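Local atomic coordinates of periplasmic molybdate-binding protein (Azotobacter vinelandii, PDB entry 1ATG), a protein that binds molybdate and tungstate in a pocket between its two domains, probably for delivery from the periplasm to an ABC transporter. Residues 11-16 / 219-224; 75-80 / 211-216; 81-86 / 166-171; 52-55 / 59-62. All coordinates share one frame; numbering follows the deposited sequence. Where two conformers were deposited one is given.

Interaction 1 of 4, residues 11-16 / 219-224; sequences LGTLEQ and VAIIKA. With EDO (1,2-ethanediol), chain E.
Ile221 meets helix 11-25 with one branch, its CG2 methyl, which sits against both Thr13 and Gln16. The two short helical segments run nearly antiparallel, their axes at 149°. At an axis spacing of 9.9 Å, just a few side chains bridge them. Of the apolar touches, Ile221 CG2 reaches Gln16 CB at 3.9 Å, and it lies 4.2 Å from Thr13 CG2. With chi1 at -69°, CG2 stands anti to the backbone N of Ile221, on the side that looks across at the other helix. The Thr13 methyl also comes over the backbone of the next residue, with its CG2 4.3 Å from Ile222 CA. Leu17 and Gln20, farther along helix 11-25, carry on the packing against Ile221.

The polar contacts all run through Gln16. Its CG lies beside the backbone N and the chain is extended from there, which brings the amide to the gap between the helices. A water donates to Gln16 OE1 at 2.7 Å and to Ile221 O, also at 2.7 Å. The other end of the amide is used as well: Gln16 NE2 donates to O1 of an ethanediol, probably from the crystallisation liquor, at 2.7 Å and 158°. The same molecule is hydrogen-bonded to Ile169 O and rests its C2 3.4 Å from Ala224 O.

No direct hydrogen bond joins the two segments. Methyl contacts make up the apolar part, next to the buried Thr13, while a water and a solvent molecule engage both ends of one exposed amide and probably bias its orientation; the polar link between the helices is solvent-mediated.

Interaction 2 of 4, residues 75-80 / 211-216; sequences FTYAIG and SWMKGP
Lys214 lays the end of its chain over one face of the Phe75 ring. Lys214 NZ sits 3.5 Å from the centroid of the Phe75 ring, 14° off the normal, a cation-pi contact, and Lys214 CE makes a CH-pi contact with the same face. Lower down the chain, Lys214 CG is 3.7 Å from Phe75 CE2. The lysine is straight as far as CE and bends only at chi4 (74°), which keeps the ammonium above the ring. Met213 comes to the ring at its edge, its CB 4.1 Å from Phe75 CZ. Its chain, folded at chi2 and chi3, brings Met213 CE to 4.3 Å from Tyr77 CB.

A water at the edge of the Phe75 ring, in its plane, ties the backbones by donating to Tyr77 O at 2.9 Å and to Met213 O at 2.8 Å.

One shell out, Lys214 NZ is hydrogen-bonded to Met210 O, which helps hold it over the ring. Met213 and Lys214 are the middle residues of a type I turn from Trp212 to Gly215, and Gly215 is the N-cap of the helix that follows. On the strand side, Tyr77 and Ala78 both face Gln192 in a classic beta bulge, and Tyr77 OH is bonded to Ser54 O and Gln192 NE2.

For an exposed lysine, an aromatic face and a carbonyl together probably offset part of its charge, while the buried Met213 side chain meets the ring edge and Tyr77, and a water joins the two backbones.

Interaction 3 of 4, residues 81-86 / 166-171; sequences KLVLWS and AQIIQA. With EDO (1,2-ethanediol), chain E.
The Trp85 indole takes Ile168 on one face. Ile168 CG2 stands 3.6 Å from the centroid of the six-membered ring of Trp85, 8° off the normal, a CH-pi contact well over the centre. The other branch of Ile168 ends near the CG-CD1 side of the five-membered ring, its CD1 3.8 Å from Trp85 CD1. The His150 ring also meets the indole, nearly parallel to it, while Trp85 NE1 is hydrogen-bonded to Pro176 O. Ile168 CG1 lies between its backbone N and carbonyl carbon (chi1 63°), with CD1 extended from it, which brings both branches to the indole. The same CD1 of Ile168 also meets Val83 CG1 tip to tip at 4.0 Å. With alanine at Trp85, Ile168 CG2 would probably lose its aromatic floor and Pro176 O the indole N-H.

Farther along 166-171, the O2 of an ethanediol donates to Ile169 O at 2.7 Å.

Strand 75-86 runs between two antiparallel neighbours: Val83 and Trp85 bond through their backbones to strand 160-164, Leu84 and Ser86 to strand 178-180. Ile168 comes from the connection between those two neighbours. Trp85 also touches Thr153 and Ala154 of helix 146-154, whose His150 meets both Trp85 and Ile168.

Interaction 4 of 4, residues 52-55 / 59-62; sequences FFSA and SPEK
Strand 51-53 passes into helix 58-65 through a short beta-alpha connection at the wall of the tungstate pocket, and there Ser54 and Pro60 pack against each other. The touch is tight: Ser54 CB is 3.5 Å from Pro60 CG, closer than usual for two carbons, and just as near to Pro60 CD. Ser59 CB approaches Phe52 at the ring edge, near its plane, at 4.1 Å from CE2 of Phe52. Over one face of the same ring, toward its rim, lies the backbone N of Ser54.

A chi1 of -172° turns OG of Ser54 toward the helix start, 3.7 Å from Pro60 CD. Its stronger hydrogen-bond partner is Asp56 OD1, which also takes the N-H of Ser59 and so ties the connection to the first turn of the helix; the bond to Ser36 OG is weak. A glycine replacing Pro60 is likely to open a gap beside Ser54 CB and to give the helix start more freedom.

Next along the chain, Ala55 touches the tungstate, and its N is hydrogen-bonded to Ser36 OG. A strand end and the following helix start thus support one wall of the anion site, in keeping with the periplasmic binding protein fold, where the ligand lies in the cleft between two alpha/beta domains.

From the N terminus, helix 11-25 opens interaction 1, the outermost loop, which closes only on helix 216-224 near the C terminus. Within it, interaction 4 closes at once, joining strand 51-53 to helix 58-65 after a three-residue connection. Strand 75-86 then opens interactions 2 and 3 back to back: its second half is met by the loop after strand 160-164, its first half later by the turn after helix 203-212, so interaction 3 nests inside 2 and none of the loops cross. Tyr77 reaches across to Ser54, and Phe53 touches both Tyr77 and Met213, joining interactions 2 and 4. Ile222 links interactions 1 and 2, while Thr13 on Ala166 connects 1 with 3. Interactions 3 and 4 lie on opposite sides of the chain's centre.

Interaction 1 of 4, residues 11-16 / 219-224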
loop_
_atom_site.group_PDB
_atom_site.type_symbol
_atom_site.label_atom_id
_atom_site.label_comp_id
_atom_site.label_asym_id
_atom_site.label_seq_id
_atom_site.Cartn_x
_atom_site.Cartn_y
_atom_site.Cartn_z
ATOM N N LEU A 11 0.854 6.175 2.304
ATOM C CA LEU A 11 1.327 7.533 2.541
ATOM C C LEU A 11 0.244 8.507 2.961
ATOM O O LEU A 11 0.376 9.197 3.986
ATOM C CB LEU A 11 2.030 8.066 1.286
ATOM C CG LEU A 11 2.548 9.509 1.368
ATOM C CD1 LEU A 11 3.543 9.698 2.505
ATOM C CD2 LEU A 11 3.205 9.879 0.040
ATOM N N GLY A 12 -0.832 8.620 2.196
ATOM C CA GLY A 12 -1.892 9.571 2.500
ATOM C C GLY A 12 -2.535 9.265 3.846
ATOM O O GLY A 12 -2.859 10.170 4.630
ATOM N N THR A 13 -2.723 7.988 4.156
ATOM C CA THR A 13 -3.298 7.585 5.442
ATOM C C THR A 13 -2.347 7.896 6.583
ATOM O O THR A 13 -2.767 8.412 7.632
ATOM C CB THR A 13 -3.690 6.106 5.409
ATOM O OG1 THR A 13 -4.510 5.836 4.267
ATOM C CG2 THR A 13 -4.459 5.742 6.676
ATOM N N LEU A 14 -1.054 7.649 6.381
ATOM C CA LEU A 14 -0.077 7.973 7.418
ATOM C C LEU A 14 -0.015 9.481 7.636
ATOM O O LEU A 14 0.186 9.906 8.785
ATOM C CB LEU A 14 1.296 7.421 7.039
ATOM C CG LEU A 14 2.392 7.704 8.074
ATOM C CD1 LEU A 14 2.055 7.142 9.454
ATOM C CD2 LEU A 14 3.719 7.130 7.593
ATOM N N GLU A 15 -0.205 10.298 6.599
ATOM C CA GLU A 15 -0.244 11.751 6.795
ATOM C C GLU A 15 -1.416 12.106 7.691
ATOM O O GLU A 15 -1.291 12.943 8.602
ATOM C CB GLU A 15 -0.332 12.467 5.446
ATOM C CG GLU A 15 0.983 12.391 4.670
ATOM C CD GLU A 15 0.889 12.793 3.214
ATOM O OE1 GLU A 15 -0.225 12.792 2.656
ATOM O OE2 GLU A 15 1.948 13.088 2.606
ATOM N N GLN A 16 -2.577 11.500 7.473
ATOM C CA GLN A 16 -3.730 11.729 8.338
ATOM C C GLN A 16 -3.426 11.272 9.760
ATOM O O GLN A 16 -3.732 11.987 10.736
ATOM C CB GLN A 16 -4.981 11.014 7.837
ATOM C CG GLN A 16 -5.489 11.533 6.505
ATOM C CD GLN A 16 -6.612 10.683 5.964
ATOM O OE1 GLN A 16 -6.565 9.450 5.999
ATOM N NE2 GLN A 16 -7.659 11.310 5.440
ATOM N N VAL A 219 -7.330 3.441 14.453
ATOM C CA VAL A 219 -8.089 2.416 13.727
ATOM C C VAL A 219 -9.210 3.040 12.925
ATOM O O VAL A 219 -9.490 2.612 11.793
ATOM C CB VAL A 219 -8.582 1.327 14.696
ATOM C CG1 VAL A 219 -9.647 0.429 14.078
ATOM C CG2 VAL A 219 -7.427 0.453 15.175
ATOM N N ALA A 220 -9.893 4.060 13.473
ATOM C CA ALA A 220 -10.972 4.699 12.734
ATOM C C ALA A 220 -10.450 5.393 11.483
ATOM O O ALA A 220 -11.089 5.315 10.422
ATOM C CB ALA A 220 -11.741 5.660 13.630
ATOM N N ILE A 221 -9.300 6.030 11.549
ATOM C CA ILE A 221 -8.691 6.663 10.382
ATOM C C ILE A 221 -8.311 5.613 9.341
ATOM O O ILE A 221 -8.553 5.792 8.151
ATOM C CB ILE A 221 -7.478 7.516 10.798
ATOM C CG1 ILE A 221 -7.947 8.745 11.589
ATOM C CG2 ILE A 221 -6.635 7.924 9.602
ATOM C CD1 ILE A 221 -6.871 9.486 12.353
ATOM N N ILE A 222 -7.743 4.505 9.797
ATOM C CA ILE A 222 -7.359 3.407 8.901
ATOM C C ILE A 222 -8.575 2.831 8.205
ATOM O O ILE A 222 -8.554 2.611 6.988
ATOM C CB ILE A 222 -6.569 2.368 9.716
ATOM C CG1 ILE A 222 -5.221 2.966 10.138
ATOM C CG2 ILE A 222 -6.374 1.074 8.946
ATOM C CD1 ILE A 222 -4.509 2.161 11.205
ATOM N N LYS A 223 -9.658 2.595 8.944
ATOM C CA LYS A 223 -10.871 2.063 8.335
ATOM C C LYS A 223 -11.528 3.047 7.383
ATOM O O LYS A 223 -12.071 2.656 6.348
ATOM C CB LYS A 223 -11.886 1.651 9.411
ATOM C CG LYS A 223 -11.442 0.397 10.137
ATOM C CD LYS A 223 -12.536 -0.204 11.002
ATOM C CE LYS A 223 -12.052 -1.442 11.755
ATOM N NZ LYS A 223 -13.222 -2.161 12.355
ATOM N N ALA A 224 -11.471 4.345 7.682
ATOM C CA ALA A 224 -12.040 5.353 6.796
ATOM C C ALA A 224 -11.318 5.393 5.459
ATOM O O ALA A 224 -11.895 5.769 4.436
ATOM C CB ALA A 224 -12.043 6.725 7.461
HETATM C C1 EDO E . -10.664 9.098 4.246
HETATM O O1 EDO E . -10.016 10.487 4.352
HETATM C C2 EDO E . -11.193 8.741 2.845
HETATM O O2 EDO E . -10.216 9.357 1.783
HETATM O O HOH W 1 -8.837 8.104 6.706
#

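Interaction 2 of 4, residues 75-80 / 211-216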
loop_
_atom_site.group_PDB
_atom_site.type_symbol
_atom_site.label_atom_id
_atom_site.label_comp_id
_atom_site.label_asym_id
_atom_site.label_seq_id
_atom_site.Cartn_x
_atom_site.Cartn_y
_atom_site.Cartn_z
ATOM N N PHE A 75 3.627 -6.198 13.916
ATOM C CA PHE A 75 2.195 -6.432 13.988
ATOM C C PHE A 75 1.517 -6.006 12.685
ATOM O O PHE A 75 2.085 -5.262 11.883
ATOM C CB PHE A 75 1.579 -5.718 15.188
ATOM C CG PHE A 75 1.334 -4.249 15.012
ATOM C CD1 PHE A 75 2.366 -3.338 15.066
ATOM C CD2 PHE A 75 0.050 -3.758 14.802
ATOM C CE1 PHE A 75 2.132 -1.984 14.907
ATOM C CE2 PHE A 75 -0.200 -2.418 14.631
ATOM C CZ PHE A 75 0.845 -1.526 14.696
ATOM N N THR A 76 0.336 -6.554 12.488
ATOM C CA THR A 76 -0.482 -6.193 11.327
ATOM C C THR A 76 -1.240 -4.917 11.625
ATOM O O THR A 76 -2.140 -4.936 12.487
ATOM C CB THR A 76 -1.447 -7.322 10.962
ATOM O OG1 THR A 76 -0.627 -8.452 10.638
ATOM C CG2 THR A 76 -2.321 -6.959 9.779
ATOM N N TYR A 77 -0.925 -3.817 10.959
ATOM C CA TYR A 77 -1.566 -2.533 11.207
ATOM C C TYR A 77 -2.733 -2.252 10.274
ATOM O O TYR A 77 -3.551 -1.368 10.568
ATOM C CB TYR A 77 -0.548 -1.382 11.132
ATOM C CG TYR A 77 -0.016 -1.127 9.745
ATOM C CD1 TYR A 77 1.069 -1.836 9.250
ATOM C CD2 TYR A 77 -0.583 -0.179 8.913
ATOM C CE1 TYR A 77 1.553 -1.615 7.964
ATOM C CE2 TYR A 77 -0.126 0.045 7.625
ATOM C CZ TYR A 77 0.939 -0.682 7.173
ATOM O OH TYR A 77 1.394 -0.451 5.888
ATOM N N ALA A 78 -2.833 -2.993 9.178
ATOM C CA ALA A 78 -3.902 -2.739 8.206
ATOM C C ALA A 78 -3.909 -3.876 7.205
ATOM O O ALA A 78 -2.866 -4.515 6.964
ATOM C CB ALA A 78 -3.642 -1.415 7.488
ATOM N N ILE A 79 -5.041 -4.118 6.580
ATOM C CA ILE A 79 -5.165 -5.066 5.476
ATOM C C ILE A 79 -5.747 -4.255 4.319
ATOM O O ILE A 79 -6.819 -3.641 4.434
ATOM C CB ILE A 79 -6.024 -6.281 5.809
ATOM C CG1 ILE A 79 -5.443 -7.075 6.988
ATOM C CG2 ILE A 79 -6.140 -7.229 4.623
ATOM C CD1 ILE A 79 -6.416 -7.346 8.099
ATOM N N GLY A 80 -5.009 -4.207 3.211
ATOM C CA GLY A 80 -5.388 -3.379 2.079
ATOM C C GLY A 80 -6.505 -3.980 1.267
ATOM O O GLY A 80 -6.997 -5.096 1.497
ATOM N N SER A 211 1.880 1.739 19.722
ATOM C CA SER A 211 0.735 1.462 20.580
ATOM C C SER A 211 -0.470 2.291 20.141
ATOM O O SER A 211 -1.582 1.789 20.006
ATOM C CB SER A 211 1.042 1.755 22.053
ATOM O OG SER A 211 -0.145 1.694 22.838
ATOM N N TRP A 212 -0.240 3.559 19.843
ATOM C CA TRP A 212 -1.278 4.468 19.389
ATOM C C TRP A 212 -1.917 3.991 18.085
ATOM O O TRP A 212 -3.125 4.079 17.876
ATOM C CB TRP A 212 -0.699 5.877 19.204
ATOM C CG TRP A 212 -1.737 6.870 18.769
ATOM C CD1 TRP A 212 -2.606 7.571 19.555
ATOM C CD2 TRP A 212 -1.994 7.278 17.421
ATOM N NE1 TRP A 212 -3.407 8.361 18.773
ATOM C CE2 TRP A 212 -3.043 8.209 17.453
ATOM C CE3 TRP A 212 -1.442 6.930 16.174
ATOM C CZ2 TRP A 212 -3.555 8.802 16.310
ATOM C CZ3 TRP A 212 -1.949 7.538 15.042
ATOM C CH2 TRP A 212 -2.994 8.458 15.105
ATOM N N MET A 213 -1.090 3.417 17.193
ATOM C CA MET A 213 -1.576 2.876 15.933
ATOM C C MET A 213 -2.607 1.775 16.077
ATOM O O MET A 213 -3.350 1.509 15.124
ATOM C CB MET A 213 -0.394 2.320 15.132
ATOM C CG MET A 213 0.424 3.410 14.454
ATOM S SD MET A 213 -0.439 4.245 13.110
ATOM C CE MET A 213 -0.859 2.855 12.054
ATOM N N LYS A 214 -2.663 1.139 17.250
ATOM C CA LYS A 214 -3.636 0.099 17.521
ATOM C C LYS A 214 -4.875 0.644 18.229
ATOM O O LYS A 214 -5.824 -0.096 18.438
ATOM C CB LYS A 214 -3.012 -0.969 18.448
ATOM C CG LYS A 214 -1.738 -1.590 17.894
ATOM C CD LYS A 214 -1.035 -2.458 18.932
ATOM C CE LYS A 214 0.239 -3.072 18.378
ATOM N NZ LYS A 214 1.343 -2.090 18.258
ATOM N N GLY A 215 -4.859 1.908 18.626
ATOM C CA GLY A 215 -5.927 2.521 19.403
ATOM C C GLY A 215 -7.107 2.931 18.561
ATOM O O GLY A 215 -7.095 2.893 17.320
ATOM N N PRO A 216 -8.201 3.356 19.203
ATOM C CA PRO A 216 -9.441 3.627 18.514
ATOM C C PRO A 216 -9.389 4.709 17.467
ATOM O O PRO A 216 -9.987 4.558 16.398
ATOM C CB PRO A 216 -10.442 3.942 19.621
ATOM C CG PRO A 216 -9.842 3.428 20.878
ATOM C CD PRO A 216 -8.359 3.371 20.687
HETATM O O HOH W 2 -3.349 -0.747 13.413
#

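Interaction 3 of 4, residues 81-86 / 166-171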
loop_
_atom_site.group_PDB
_atom_site.type_symbol
_atom_site.label_atom_id
_atom_site.label_comp_id
_atom_site.label_asym_id
_atom_site.label_seq_id
_atom_site.Cartn_x
_atom_site.Cartn_y
_atom_site.Cartn_z
ATOM N N LYS A 81 -6.931 -3.212 0.266
ATOM C CA LYS A 81 -7.945 -3.656 -0.670
ATOM C C LYS A 81 -7.504 -3.209 -2.058
ATOM O O LYS A 81 -7.403 -2.007 -2.338
ATOM C CB LYS A 81 -9.286 -3.023 -0.308
ATOM C CG LYS A 81 -10.484 -3.540 -1.076
ATOM C CD LYS A 81 -11.784 -3.246 -0.335
ATOM C CE LYS A 81 -12.968 -3.885 -1.046
ATOM N NZ LYS A 81 -14.193 -3.871 -0.199
ATOM N N LEU A 82 -7.261 -4.181 -2.911
ATOM C CA LEU A 82 -6.848 -3.903 -4.282
ATOM C C LEU A 82 -8.022 -3.408 -5.103
ATOM O O LEU A 82 -9.158 -3.909 -4.997
ATOM C CB LEU A 82 -6.345 -5.211 -4.895
ATOM C CG LEU A 82 -5.816 -5.108 -6.327
ATOM C CD1 LEU A 82 -4.528 -4.303 -6.413
ATOM C CD2 LEU A 82 -5.576 -6.521 -6.850
ATOM N N VAL A 83 -7.763 -2.437 -5.982
ATOM C CA VAL A 83 -8.798 -1.914 -6.852
ATOM C C VAL A 83 -8.284 -1.762 -8.277
ATOM O O VAL A 83 -7.143 -1.278 -8.474
ATOM C CB VAL A 83 -9.322 -0.528 -6.418
ATOM C CG1 VAL A 83 -10.669 -0.258 -7.089
ATOM C CG2 VAL A 83 -9.457 -0.354 -4.922
ATOM N N LEU A 84 -9.068 -2.187 -9.246
ATOM C CA LEU A 84 -8.809 -1.844 -10.643
ATOM C C LEU A 84 -9.521 -0.504 -10.870
ATOM O O LEU A 84 -10.738 -0.389 -10.599
ATOM C CB LEU A 84 -9.392 -2.898 -11.574
ATOM C CG LEU A 84 -9.249 -2.554 -13.066
ATOM C CD1 LEU A 84 -7.793 -2.558 -13.500
ATOM C CD2 LEU A 84 -10.058 -3.536 -13.899
ATOM N N TRP A 85 -8.789 0.504 -11.291
ATOM C CA TRP A 85 -9.334 1.846 -11.385
ATOM C C TRP A 85 -9.020 2.434 -12.745
ATOM O O TRP A 85 -8.012 2.143 -13.373
ATOM C CB TRP A 85 -8.656 2.694 -10.293
ATOM C CG TRP A 85 -9.141 4.104 -10.152
ATOM C CD1 TRP A 85 -10.444 4.529 -10.072
ATOM C CD2 TRP A 85 -8.330 5.281 -10.103
ATOM N NE1 TRP A 85 -10.474 5.898 -9.948
ATOM C CE2 TRP A 85 -9.203 6.389 -9.972
ATOM C CE3 TRP A 85 -6.957 5.525 -10.129
ATOM C CZ2 TRP A 85 -8.735 7.691 -9.878
ATOM C CZ3 TRP A 85 -6.508 6.831 -10.026
ATOM C CH2 TRP A 85 -7.394 7.902 -9.892
ATOM N N SER A 86 -9.912 3.321 -13.180
ATOM C CA SER A 86 -9.664 4.202 -14.295
ATOM C C SER A 86 -10.158 5.598 -13.890
ATOM O O SER A 86 -11.202 5.722 -13.236
ATOM C CB SER A 86 -10.363 3.782 -15.582
ATOM O OG SER A 86 -10.142 4.727 -16.635
ATOM N N ALA A 166 -7.204 3.139 -0.517
ATOM C CA ALA A 166 -6.916 4.355 0.212
ATOM C C ALA A 166 -6.540 5.504 -0.699
ATOM O O ALA A 166 -6.763 6.669 -0.359
ATOM C CB ALA A 166 -5.767 4.109 1.192
ATOM N N GLN A 167 -5.919 5.239 -1.852
ATOM C CA GLN A 167 -5.487 6.289 -2.752
ATOM C C GLN A 167 -6.614 6.938 -3.525
ATOM O O GLN A 167 -6.410 8.009 -4.121
ATOM C CB GLN A 167 -4.478 5.712 -3.758
ATOM C CG GLN A 167 -3.200 5.218 -3.101
ATOM C CD GLN A 167 -2.365 4.472 -4.128
ATOM O OE1 GLN A 167 -2.850 3.551 -4.781
ATOM N NE2 GLN A 167 -1.097 4.860 -4.268
ATOM N N ILE A 168 -7.785 6.317 -3.586
ATOM C CA ILE A 168 -8.870 6.831 -4.415
ATOM C C ILE A 168 -10.162 7.088 -3.673
ATOM O O ILE A 168 -11.036 7.806 -4.200
ATOM C CB ILE A 168 -9.139 5.913 -5.629
ATOM C CG1 ILE A 168 -9.613 4.521 -5.219
ATOM C CG2 ILE A 168 -7.905 5.837 -6.524
ATOM C CD1 ILE A 168 -9.891 3.599 -6.401
ATOM N N ILE A 169 -10.324 6.554 -2.474
ATOM C CA ILE A 169 -11.574 6.746 -1.718
ATOM C C ILE A 169 -11.610 8.175 -1.216
ATOM O O ILE A 169 -10.625 8.747 -0.788
ATOM C CB ILE A 169 -11.708 5.685 -0.622
ATOM C CG1 ILE A 169 -13.127 5.690 -0.032
ATOM C CG2 ILE A 169 -10.692 5.900 0.502
ATOM C CD1 ILE A 169 -13.397 4.500 0.862
ATOM N N GLN A 170 -12.767 8.834 -1.357
ATOM C CA GLN A 170 -12.883 10.235 -0.957
ATOM C C GLN A 170 -13.477 10.335 0.436
ATOM O O GLN A 170 -14.035 9.371 0.965
ATOM C CB GLN A 170 -13.682 11.036 -1.985
ATOM C CG GLN A 170 -13.145 10.963 -3.404
ATOM C CD GLN A 170 -11.733 11.444 -3.609
ATOM O OE1 GLN A 170 -10.856 10.700 -4.077
ATOM N NE2 GLN A 170 -11.456 12.703 -3.288
ATOM N N ALA A 171 -13.394 11.518 1.028
ATOM C CA ALA A 171 -13.895 11.792 2.367
ATOM C C ALA A 171 -15.332 11.348 2.592
ATOM O O ALA A 171 -15.666 10.863 3.676
ATOM C CB ALA A 171 -13.777 13.289 2.648
HETATM C C1 EDO E . -10.664 9.098 4.246
HETATM O O1 EDO E . -10.016 10.487 4.352
HETATM C C2 EDO E . -11.193 8.741 2.845
HETATM O O2 EDO E . -10.216 9.357 1.783
#

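Interaction 4 of 4, residues 52-55 / 59-62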
loop_
_atom_site.group_PDB
_atom_site.type_symbol
_atom_site.label_atom_id
_atom_site.label_comp_id
_atom_site.label_asym_id
_atom_site.label_seq_id
_atom_site.Cartn_x
_atom_site.Cartn_y
_atom_site.Cartn_z
ATOM N N PHE A 52 8.870 1.319 10.369
ATOM C CA PHE A 52 8.612 0.959 8.983
ATOM C C PHE A 52 7.220 0.319 8.879
ATOM O O PHE A 52 6.940 -0.669 9.529
ATOM C CB PHE A 52 9.671 -0.023 8.483
ATOM C CG PHE A 52 9.446 -0.696 7.162
ATOM C CD1 PHE A 52 8.883 -0.079 6.053
ATOM C CD2 PHE A 52 9.851 -2.015 7.027
ATOM C CE1 PHE A 52 8.725 -0.775 4.864
ATOM C CE2 PHE A 52 9.701 -2.704 5.832
ATOM C CZ PHE A 52 9.139 -2.077 4.744
ATOM N N PHE A 53 6.407 0.897 7.984
ATOM C CA PHE A 53 5.121 0.355 7.587
ATOM C C PHE A 53 5.286 -0.291 6.200
ATOM O O PHE A 53 5.487 0.420 5.207
ATOM C CB PHE A 53 4.049 1.437 7.493
ATOM C CG PHE A 53 3.658 1.995 8.830
ATOM C CD1 PHE A 53 2.790 1.326 9.667
ATOM C CD2 PHE A 53 4.179 3.208 9.248
ATOM C CE1 PHE A 53 2.443 1.830 10.904
ATOM C CE2 PHE A 53 3.827 3.740 10.486
ATOM C CZ PHE A 53 2.959 3.044 11.307
ATOM N N SER A 54 5.233 -1.611 6.164
ATOM C CA SER A 54 5.338 -2.286 4.869
ATOM C C SER A 54 3.959 -2.509 4.249
ATOM O O SER A 54 2.948 -2.450 4.991
ATOM C CB SER A 54 6.018 -3.640 5.063
ATOM O OG SER A 54 6.295 -4.213 3.793
ATOM N N ALA A 55 3.890 -2.872 2.972
ATOM C CA ALA A 55 2.633 -3.282 2.360
ATOM C C ALA A 55 2.491 -4.802 2.407
ATOM O O ALA A 55 1.531 -5.324 1.847
ATOM C CB ALA A 55 2.546 -2.810 0.912
ATOM N N SER A 59 8.568 -8.430 4.254
ATOM C CA SER A 59 9.693 -7.552 4.586
ATOM C C SER A 59 9.847 -7.397 6.083
ATOM O O SER A 59 10.947 -7.655 6.595
ATOM C CB SER A 59 9.698 -6.251 3.806
ATOM O OG SER A 59 10.179 -6.512 2.477
ATOM N N PRO A 60 8.811 -7.061 6.842
ATOM C CA PRO A 60 8.904 -7.007 8.293
ATOM C C PRO A 60 9.379 -8.325 8.875
ATOM O O PRO A 60 10.208 -8.322 9.810
ATOM C CB PRO A 60 7.476 -6.663 8.727
ATOM C CG PRO A 60 6.995 -5.823 7.582
ATOM C CD PRO A 60 7.488 -6.586 6.361
ATOM N N GLU A 61 8.904 -9.467 8.421
ATOM C CA GLU A 61 9.333 -10.776 8.913
ATOM C C GLU A 61 10.816 -11.003 8.661
ATOM O O GLU A 61 11.541 -11.431 9.583
ATOM C CB GLU A 61 8.541 -11.901 8.257
ATOM C CG GLU A 61 7.116 -12.042 8.751
ATOM C CD GLU A 61 6.243 -12.934 7.895
ATOM O OE1 GLU A 61 6.649 -13.316 6.781
ATOM O OE2 GLU A 61 5.119 -13.261 8.346
ATOM N N LYS A 62 11.316 -10.670 7.480
ATOM C CA LYS A 62 12.740 -10.797 7.180
ATOM C C LYS A 62 13.572 -9.891 8.066
ATOM O O LYS A 62 14.612 -10.333 8.593
ATOM C CB LYS A 62 13.009 -10.492 5.705
ATOM C CG LYS A 62 12.529 -11.582 4.764
ATOM C CD LYS A 62 12.432 -11.113 3.325
ATOM C CE LYS A 62 13.785 -10.944 2.659
ATOM N NZ LYS A 62 13.662 -10.235 1.350
#